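Local coordinates for protein putative thioesterase (Escherichia coli, PDB 5UGZ) that probably acts as a type II thioesterase that hydrolytically releases intermediates from the colibactin NRPS/PKS assembly line, at residues 85-89 against 90-94. Sequence-based numbering, arbitrary orientation.
Sequences KHYTG and GDYAI
Tyr-87 reaches over the Thr-88/Gly-89 turn to Gly-90 and closes it with one hydrogen bond, OH giving its proton to Gly-90 O at 3.2 Å. The phenol comes up in the plane of that carbonyl, with a C=O...O angle of 147°. What sends the ring this way is the first torsion, with CG anti to the backbone N (chi1 -175°), and the ring then lies against the turn, with the amide N of Gly-89 over the centre of one face, 3.5 Å from the ring plane.

The second kind of contact is aromatic. Tyr-92, first of the buried strand residues, points back toward the turn, and its CD2 touches Tyr-87 CE2 at 3.5 Å. The ring centroids are 5.1 Å apart and the planes stand at 74°, an oblique meeting. Tyr-87 OH also lies 3.4 Å from Tyr-92 CE2, while the Tyr-92 hydroxyl goes elsewhere, to Asp-117 O. Phe-83 stacks on Tyr-87 from the end of helix 72-83. With only a methyl group at Tyr-87, as in alanine, the Gly-90 carbonyl would probably be left without this donor, and Phe-83 and Tyr-92 without the ring they pack on.

Gly-89 bends the chain at a positive phi, where a side chain would jam against the preceding carbonyl. The whole is a helix-to-strand connection of the alpha/beta-hydrolase fold, leading into central strand 91-97, which runs to the probable nucleophile elbow at Ser-98.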
ATOM      1  N   LYS A  85       4.270 -12.287 -12.967  1.00 25.64           N
ATOM      2  CA  LYS A  85       5.244 -13.351 -12.759  1.00 26.86           C
ATOM      3  C   LYS A  85       4.667 -14.526 -11.982  1.00 28.79           C
ATOM      4  O   LYS A  85       5.247 -15.617 -12.018  1.00 28.01           O
ATOM      5  CB  LYS A  85       6.485 -12.803 -12.040  1.00 26.41           C
ATOM      6  CG  LYS A  85       7.125 -11.647 -12.780  1.00 22.04           C
ATOM      7  CD  LYS A  85       8.594 -11.891 -13.017  1.00 25.52           C
ATOM      8  CE  LYS A  85       9.393 -11.575 -11.771  1.00 23.53           C
ATOM      9  NZ  LYS A  85       9.622 -10.112 -11.635  1.00 26.53           N
ATOM     10  N   HIS A  86       3.528 -14.332 -11.296  1.00 28.04           N
ATOM     11  CA  HIS A  86       2.885 -15.401 -10.545  1.00 27.20           C
ATOM     12  C   HIS A  86       1.379 -15.461 -10.764  1.00 30.14           C
ATOM     13  O   HIS A  86       0.710 -16.222 -10.059  1.00 32.88           O
ATOM     14  CB  HIS A  86       3.137 -15.266  -9.033  1.00 29.98           C
ATOM     15  CG  HIS A  86       4.580 -15.080  -8.659  1.00 35.09           C
ATOM     16  ND1 HIS A  86       5.561 -15.997  -8.978  1.00 37.89           N
ATOM     17  CD2 HIS A  86       5.202 -14.086  -7.982  1.00 31.31           C
ATOM     18  CE1 HIS A  86       6.725 -15.567  -8.526  1.00 34.22           C
ATOM     19  NE2 HIS A  86       6.535 -14.411  -7.918  1.00 29.86           N
ATOM     20  N   TYR A  87       0.811 -14.678 -11.687  1.00 27.46           N
ATOM     21  CA  TYR A  87      -0.641 -14.585 -11.814  1.00 26.79           C
ATOM     22  C   TYR A  87      -1.134 -15.456 -12.963  1.00 29.57           C
ATOM     23  O   TYR A  87      -0.796 -15.207 -14.125  1.00 30.24           O
ATOM     24  CB  TYR A  87      -1.121 -13.151 -12.027  1.00 21.73           C
ATOM     25  CG  TYR A  87      -2.627 -13.143 -12.035  1.00 23.89           C
ATOM     26  CD1 TYR A  87      -3.350 -12.750 -13.154  1.00 20.37           C
ATOM     27  CD2 TYR A  87      -3.330 -13.615 -10.931  1.00 23.63           C
ATOM     28  CE1 TYR A  87      -4.735 -12.783 -13.146  1.00 21.72           C
ATOM     29  CE2 TYR A  87      -4.693 -13.659 -10.918  1.00 22.46           C
ATOM     30  CZ  TYR A  87      -5.398 -13.247 -12.026  1.00 22.08           C
ATOM     31  OH  TYR A  87      -6.768 -13.302 -11.980  1.00 21.66           O
ATOM     32  N   THR A  88      -1.962 -16.448 -12.642  1.00 26.30           N
ATOM     33  CA  THR A  88      -2.409 -17.414 -13.631  1.00 30.20           C
ATOM     34  C   THR A  88      -3.919 -17.414 -13.861  1.00 29.24           C
ATOM     35  O   THR A  88      -4.406 -18.220 -14.667  1.00 29.47           O
ATOM     36  CB  THR A  88      -1.955 -18.819 -13.225  1.00 29.87           C
ATOM     37  OG1 THR A  88      -2.392 -19.090 -11.883  1.00 30.28           O
ATOM     38  CG2 THR A  88      -0.444 -18.909 -13.302  1.00 32.32           C
ATOM     39  N   GLY A  89      -4.671 -16.551 -13.180  1.00 27.16           N
ATOM     40  CA  GLY A  89      -6.098 -16.411 -13.411  1.00 25.84           C
ATOM     41  C   GLY A  89      -7.002 -16.790 -12.249  1.00 25.01           C
ATOM     42  O   GLY A  89      -8.227 -16.685 -12.398  1.00 29.74           O
ATOM     43  N   GLY A  90      -6.505 -17.223 -11.092  1.00 26.31           N
ATOM     44  CA  GLY A  90      -7.370 -17.587  -9.987  1.00 28.26           C
ATOM     45  C   GLY A  90      -7.869 -16.383  -9.207  1.00 26.73           C
ATOM     46  O   GLY A  90      -7.870 -15.250  -9.693  1.00 26.59           O
ATOM     47  N   ASP A  91      -8.302 -16.645  -7.970  1.00 24.64           N
ATOM     48  CA  ASP A  91      -8.672 -15.587  -7.038  1.00 23.04           C
ATOM     49  C   ASP A  91      -7.453 -14.824  -6.539  1.00 19.41           C
ATOM     50  O   ASP A  91      -6.382 -15.390  -6.332  1.00 21.39           O
ATOM     51  CB  ASP A  91      -9.400 -16.166  -5.830  1.00 22.74           C
ATOM     52  CG  ASP A  91     -10.571 -17.020  -6.225  1.00 28.87           C
ATOM     53  OD1 ASP A  91     -11.600 -16.458  -6.661  1.00 33.19           O
ATOM     54  OD2 ASP A  91     -10.457 -18.254  -6.108  1.00 29.61           O
ATOM     55  N   TYR A  92      -7.640 -13.535  -6.280  1.00 20.36           N
ATOM     56  CA  TYR A  92      -6.553 -12.744  -5.716  1.00 17.28           C
ATOM     57  C   TYR A  92      -7.119 -11.517  -5.013  1.00 17.78           C
ATOM     58  O   TYR A  92      -8.243 -11.081  -5.277  1.00 18.08           O
ATOM     59  CB  TYR A  92      -5.540 -12.349  -6.803  1.00 17.13           C
ATOM     60  CG  TYR A  92      -6.044 -11.310  -7.779  1.00 16.69           C
ATOM     61  CD1 TYR A  92      -5.810  -9.963  -7.558  1.00 15.21           C
ATOM     62  CD2 TYR A  92      -6.752 -11.673  -8.913  1.00 17.96           C
ATOM     63  CE1 TYR A  92      -6.258  -9.023  -8.418  1.00 17.13           C
ATOM     64  CE2 TYR A  92      -7.230 -10.718  -9.792  1.00 18.04           C
ATOM     65  CZ  TYR A  92      -6.971  -9.389  -9.536  1.00 19.40           C
ATOM     66  OH  TYR A  92      -7.410  -8.401 -10.396  1.00 20.87           O
ATOM     67  N   ALA A  93      -6.325 -10.983  -4.091  1.00 18.64           N
ATOM     68  CA  ALA A  93      -6.605  -9.733  -3.401  1.00 15.24           C
ATOM     69  C   ALA A  93      -5.362  -8.864  -3.489  1.00 13.78           C
ATOM     70  O   ALA A  93      -4.300  -9.327  -3.891  1.00 13.23           O
ATOM     71  CB  ALA A  93      -6.982  -9.961  -1.937  1.00 16.32           C
ATOM     72  N   ILE A  94      -5.495  -7.596  -3.105  1.00 14.13           N
ATOM     73  CA  ILE A  94      -4.384  -6.653  -3.097  1.00 14.31           C
ATOM     74  C   ILE A  94      -4.421  -5.853  -1.806  1.00 13.26           C
ATOM     75  O   ILE A  94      -5.458  -5.285  -1.454  1.00 12.54           O
ATOM     76  CB  ILE A  94      -4.415  -5.704  -4.305  1.00 12.83           C
ATOM     77  CG1 ILE A  94      -4.737  -6.512  -5.568  1.00 14.69           C
ATOM     78  CG2 ILE A  94      -3.082  -4.924  -4.391  1.00 12.19           C
ATOM     79  CD1 ILE A  94      -4.729  -5.729  -6.846  1.00 14.66           C
TER